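Local coordinates for protein Beta/alpha-amylase (Paenibacillus polymyxa, PDB 3VOC) that hydrolyses alpha-1,4-glucosidic linkages of starch, its family 14 beta-amylase domain releasing successive maltose units from the non-reducing chain ends, at residues A[44-57]-A[132-144]. Sequence-based numbering, arbitrary orientation.
Sequences WGYVESAGDNQFDW and QYDELYASFAENF. With CA (calcium ion), chain B.
Asp52 and Asn53 from the loop and Gln132 and Glu135 from the helix meet at a calcium ion, each through one side-chain oxygen; Glu48 OE2 and a water complete six ligands, with Asp52 OD1 2.3 Å from the calcium. The crowded oxygens, such as Asn53 OD1 and Glu135 OE1 at 3.0 Å, are tolerated because the cation draws them together. Asn53 ND2 donates a nearly straight hydrogen bond (3.1 Å, 171°) to Glu135 OE2 from above the carboxylate plane. Behind this shell, Trp44 NE1 donates a hydrogen bond to the non-ligating Glu48 OE1 at 2.7 Å, and the calcium-bound water bridges that oxygen to Gln132 O. Leu136 CD2 lies over the Trp44 pyrrole face, while CD1 touches Val47, Phe55 and Trp57. Ser139 OG, turned opposite its own backbone N (chi1 -171°), accepts a hydrogen bond from Trp57 NE1 at 2.9 Å near the indole plane and lies over the Phe55 ring, where Ser139 CB makes a CH-pi contact. Phe140 and Phe144 point edges at the Trp57 six-membered ring face in offset edge-to-face stacks. With an alanine in place of Trp57, Ser139 OG would probably lose this donor and a gap would open beside Leu136, Phe140 and Phe144. This calcium site, probably structural, ties the loop following strand 37-43 and short helix 44-47 to helix 127-144 of the TIM barrel.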
# COMPACT_ATOMS: atom_id res chain seq x y z
N TRP A 44 3.84 13.46 -0.97
CA TRP A 44 3.78 14.23 -2.20
C TRP A 44 3.30 15.67 -1.95
O TRP A 44 3.86 16.64 -2.51
CB TRP A 44 2.86 13.54 -3.22
CG TRP A 44 3.10 13.97 -4.65
CD1 TRP A 44 4.13 14.79 -5.12
CD2 TRP A 44 2.34 13.58 -5.80
NE1 TRP A 44 4.02 14.93 -6.48
CE2 TRP A 44 2.94 14.20 -6.92
CE3 TRP A 44 1.21 12.76 -5.98
CZ2 TRP A 44 2.43 14.03 -8.21
CZ3 TRP A 44 0.72 12.58 -7.25
CH2 TRP A 44 1.33 13.22 -8.36
N GLY A 45 2.29 15.80 -1.09
CA GLY A 45 1.68 17.09 -0.75
C GLY A 45 2.64 18.05 -0.07
O GLY A 45 2.43 19.26 -0.11
N TYR A 46 3.70 17.51 0.55
CA TYR A 46 4.74 18.31 1.18
C TYR A 46 5.81 18.77 0.20
O TYR A 46 6.43 19.81 0.41
CB TYR A 46 5.47 17.52 2.27
CG TYR A 46 4.79 17.45 3.62
CD1 TYR A 46 3.46 17.80 3.79
CD2 TYR A 46 5.50 16.98 4.74
CE1 TYR A 46 2.83 17.71 5.05
CE2 TYR A 46 4.89 16.89 6.00
CZ TYR A 46 3.56 17.25 6.15
OH TYR A 46 2.94 17.15 7.37
N VAL A 47 6.08 17.96 -0.83
CA VAL A 47 7.31 18.16 -1.60
C VAL A 47 7.10 18.72 -3.01
O VAL A 47 8.05 19.14 -3.64
CB VAL A 47 8.18 16.87 -1.67
CG1 VAL A 47 8.51 16.36 -0.27
CG2 VAL A 47 7.49 15.76 -2.50
N GLU A 48 5.87 18.69 -3.51
CA GLU A 48 5.57 19.29 -4.81
C GLU A 48 4.25 20.07 -4.71
O GLU A 48 3.38 19.96 -5.56
CB GLU A 48 5.52 18.21 -5.90
CG GLU A 48 5.67 18.73 -7.35
CD GLU A 48 5.57 17.63 -8.40
OE1 GLU A 48 5.68 16.42 -8.06
OE2 GLU A 48 5.40 17.97 -9.60
N SER A 49 4.11 20.88 -3.65
CA SER A 49 2.84 21.53 -3.34
C SER A 49 2.60 22.80 -4.14
O SER A 49 1.46 23.13 -4.47
CB SER A 49 2.72 21.86 -1.84
OG SER A 49 3.67 22.86 -1.47
N ALA A 50 3.68 23.50 -4.47
CA ALA A 50 3.56 24.87 -5.01
C ALA A 50 3.13 24.90 -6.48
O ALA A 50 2.51 25.87 -6.92
CB ALA A 50 4.89 25.62 -4.81
N GLY A 51 3.48 23.86 -7.22
CA GLY A 51 3.22 23.82 -8.65
C GLY A 51 3.86 22.59 -9.26
O GLY A 51 4.73 21.97 -8.65
N ASP A 52 3.42 22.23 -10.47
CA ASP A 52 3.97 21.07 -11.17
C ASP A 52 5.46 21.28 -11.34
O ASP A 52 5.91 22.27 -11.91
CB ASP A 52 3.28 20.87 -12.53
CG ASP A 52 3.65 19.54 -13.19
OD1 ASP A 52 4.32 18.69 -12.56
OD2 ASP A 52 3.28 19.34 -14.36
N ASN A 53 6.22 20.34 -10.78
CA ASN A 53 7.69 20.35 -10.84
C ASN A 53 8.34 21.52 -10.12
O ASN A 53 9.46 21.91 -10.43
CB ASN A 53 8.18 20.21 -12.28
CG ASN A 53 7.74 18.92 -12.93
OD1 ASN A 53 7.37 17.97 -12.24
ND2 ASN A 53 7.78 18.87 -14.24
N GLN A 54 7.62 22.06 -9.15
CA GLN A 54 8.19 23.00 -8.21
C GLN A 54 8.31 22.27 -6.87
O GLN A 54 7.32 22.04 -6.18
CB GLN A 54 7.32 24.26 -8.11
CG GLN A 54 7.93 25.32 -7.24
CD GLN A 54 7.14 26.63 -7.18
OE1 GLN A 54 6.29 26.92 -8.03
NE2 GLN A 54 7.43 27.41 -6.15
N PHE A 55 9.53 21.91 -6.52
CA PHE A 55 9.77 21.01 -5.39
C PHE A 55 10.27 21.74 -4.16
O PHE A 55 10.93 22.78 -4.27
CB PHE A 55 10.77 19.92 -5.81
CG PHE A 55 10.25 19.01 -6.87
CD1 PHE A 55 9.40 17.93 -6.53
CD2 PHE A 55 10.59 19.21 -8.20
CE1 PHE A 55 8.89 17.09 -7.53
CE2 PHE A 55 10.08 18.37 -9.19
CZ PHE A 55 9.23 17.31 -8.85
N ASP A 56 9.94 21.19 -3.00
CA ASP A 56 10.50 21.66 -1.74
C ASP A 56 10.87 20.41 -0.94
O ASP A 56 10.00 19.76 -0.35
CB ASP A 56 9.48 22.51 -0.97
CG ASP A 56 10.06 23.11 0.32
OD1 ASP A 56 11.23 22.82 0.67
OD2 ASP A 56 9.34 23.89 0.97
N TRP A 57 12.15 20.06 -0.96
CA TRP A 57 12.65 18.89 -0.24
C TRP A 57 13.27 19.25 1.10
O TRP A 57 13.77 18.35 1.79
CB TRP A 57 13.68 18.14 -1.10
CG TRP A 57 13.12 17.55 -2.36
CD1 TRP A 57 13.29 18.03 -3.64
CD2 TRP A 57 12.30 16.38 -2.48
NE1 TRP A 57 12.64 17.22 -4.54
CE2 TRP A 57 12.02 16.20 -3.85
CE3 TRP A 57 11.79 15.45 -1.56
CZ2 TRP A 57 11.24 15.14 -4.33
CZ3 TRP A 57 11.02 14.40 -2.03
CH2 TRP A 57 10.75 14.25 -3.40
N GLN A 132 3.75 11.86 -13.84
CA GLN A 132 3.93 12.57 -12.56
C GLN A 132 4.84 11.82 -11.58
O GLN A 132 5.71 12.44 -10.96
CB GLN A 132 2.59 12.91 -11.91
CG GLN A 132 1.81 14.03 -12.62
CD GLN A 132 2.55 15.37 -12.68
OE1 GLN A 132 3.30 15.73 -11.76
NE2 GLN A 132 2.33 16.11 -13.76
N TYR A 133 4.68 10.51 -11.45
CA TYR A 133 5.51 9.76 -10.50
C TYR A 133 6.96 9.70 -11.00
O TYR A 133 7.89 9.78 -10.21
CB TYR A 133 5.00 8.33 -10.29
CG TYR A 133 3.69 8.17 -9.49
CD1 TYR A 133 2.74 9.20 -9.41
CD2 TYR A 133 3.40 6.97 -8.86
CE1 TYR A 133 1.55 9.02 -8.69
CE2 TYR A 133 2.21 6.78 -8.15
CZ TYR A 133 1.29 7.81 -8.08
OH TYR A 133 0.11 7.61 -7.40
N ASP A 134 7.12 9.55 -12.31
CA ASP A 134 8.45 9.56 -12.94
C ASP A 134 9.19 10.87 -12.61
O ASP A 134 10.35 10.84 -12.20
CB ASP A 134 8.30 9.34 -14.46
CG ASP A 134 9.63 9.12 -15.18
OD1 ASP A 134 10.64 8.75 -14.55
OD2 ASP A 134 9.65 9.31 -16.41
N GLU A 135 8.52 12.02 -12.78
CA GLU A 135 9.13 13.31 -12.42
C GLU A 135 9.48 13.40 -10.93
O GLU A 135 10.52 13.94 -10.57
CB GLU A 135 8.19 14.48 -12.75
CG GLU A 135 7.83 14.62 -14.23
CD GLU A 135 6.70 15.60 -14.45
OE1 GLU A 135 5.81 15.74 -13.57
OE2 GLU A 135 6.68 16.25 -15.52
N LEU A 136 8.59 12.89 -10.08
CA LEU A 136 8.81 12.96 -8.63
C LEU A 136 9.98 12.06 -8.20
O LEU A 136 10.81 12.44 -7.35
CB LEU A 136 7.51 12.58 -7.88
CG LEU A 136 7.60 12.45 -6.36
CD1 LEU A 136 7.90 13.81 -5.75
CD2 LEU A 136 6.30 11.89 -5.80
N TYR A 137 10.06 10.87 -8.79
CA TYR A 137 11.15 9.93 -8.46
C TYR A 137 12.48 10.51 -8.94
O TYR A 137 13.51 10.40 -8.25
CB TYR A 137 10.92 8.56 -9.09
CG TYR A 137 9.68 7.77 -8.63
CD1 TYR A 137 8.96 8.13 -7.49
CD2 TYR A 137 9.26 6.65 -9.33
CE1 TYR A 137 7.83 7.38 -7.08
CE2 TYR A 137 8.14 5.89 -8.93
CZ TYR A 137 7.44 6.27 -7.81
OH TYR A 137 6.35 5.53 -7.43
N ALA A 138 12.46 11.12 -10.12
CA ALA A 138 13.64 11.78 -10.68
C ALA A 138 14.11 12.89 -9.75
O ALA A 138 15.30 12.99 -9.44
CB ALA A 138 13.31 12.36 -12.09
N SER A 139 13.17 13.71 -9.30
CA SER A 139 13.51 14.78 -8.40
C SER A 139 14.07 14.25 -7.08
O SER A 139 15.05 14.80 -6.57
CB SER A 139 12.32 15.70 -8.13
OG SER A 139 12.78 16.83 -7.42
N PHE A 140 13.46 13.19 -6.54
CA PHE A 140 13.97 12.61 -5.29
C PHE A 140 15.40 12.13 -5.46
O PHE A 140 16.28 12.40 -4.63
CB PHE A 140 13.09 11.44 -4.81
CG PHE A 140 13.58 10.84 -3.53
CD1 PHE A 140 13.33 11.46 -2.31
CD2 PHE A 140 14.32 9.67 -3.54
CE1 PHE A 140 13.83 10.91 -1.10
CE2 PHE A 140 14.82 9.12 -2.36
CZ PHE A 140 14.57 9.74 -1.14
N ALA A 141 15.63 11.40 -6.55
CA ALA A 141 16.93 10.83 -6.84
C ALA A 141 17.98 11.93 -6.93
O ALA A 141 19.06 11.83 -6.34
CB ALA A 141 16.88 10.02 -8.14
N GLU A 142 17.64 13.00 -7.64
CA GLU A 142 18.53 14.15 -7.82
C GLU A 142 18.83 14.86 -6.49
O GLU A 142 19.97 15.23 -6.20
CB GLU A 142 17.89 15.12 -8.82
CG GLU A 142 18.79 16.26 -9.27
CD GLU A 142 18.29 16.90 -10.55
OE1 GLU A 142 17.26 17.64 -10.49
OE2 GLU A 142 18.91 16.67 -11.62
N ASN A 143 17.81 15.02 -5.65
CA ASN A 143 18.00 15.74 -4.39
C ASN A 143 18.63 14.93 -3.26
O ASN A 143 19.24 15.50 -2.34
CB ASN A 143 16.68 16.35 -3.92
CG ASN A 143 16.35 17.62 -4.67
OD1 ASN A 143 16.68 18.70 -4.22
ND2 ASN A 143 15.74 17.48 -5.84
N PHE A 144 18.47 13.61 -3.33
CA PHE A 144 18.94 12.74 -2.27
C PHE A 144 20.09 11.81 -2.63
O PHE A 144 20.48 10.97 -1.81
CB PHE A 144 17.75 11.98 -1.66
CG PHE A 144 16.87 12.87 -0.83
CD1 PHE A 144 17.04 12.95 0.55
CD2 PHE A 144 15.90 13.68 -1.43
CE1 PHE A 144 16.24 13.79 1.32
CE2 PHE A 144 15.09 14.52 -0.66
CZ PHE A 144 15.27 14.58 0.70
CA CA B . 5.34 16.85 -11.67
O HOH W 1 6.04 15.11 -10.28
O HOH W 2 4.56 17.85 -15.94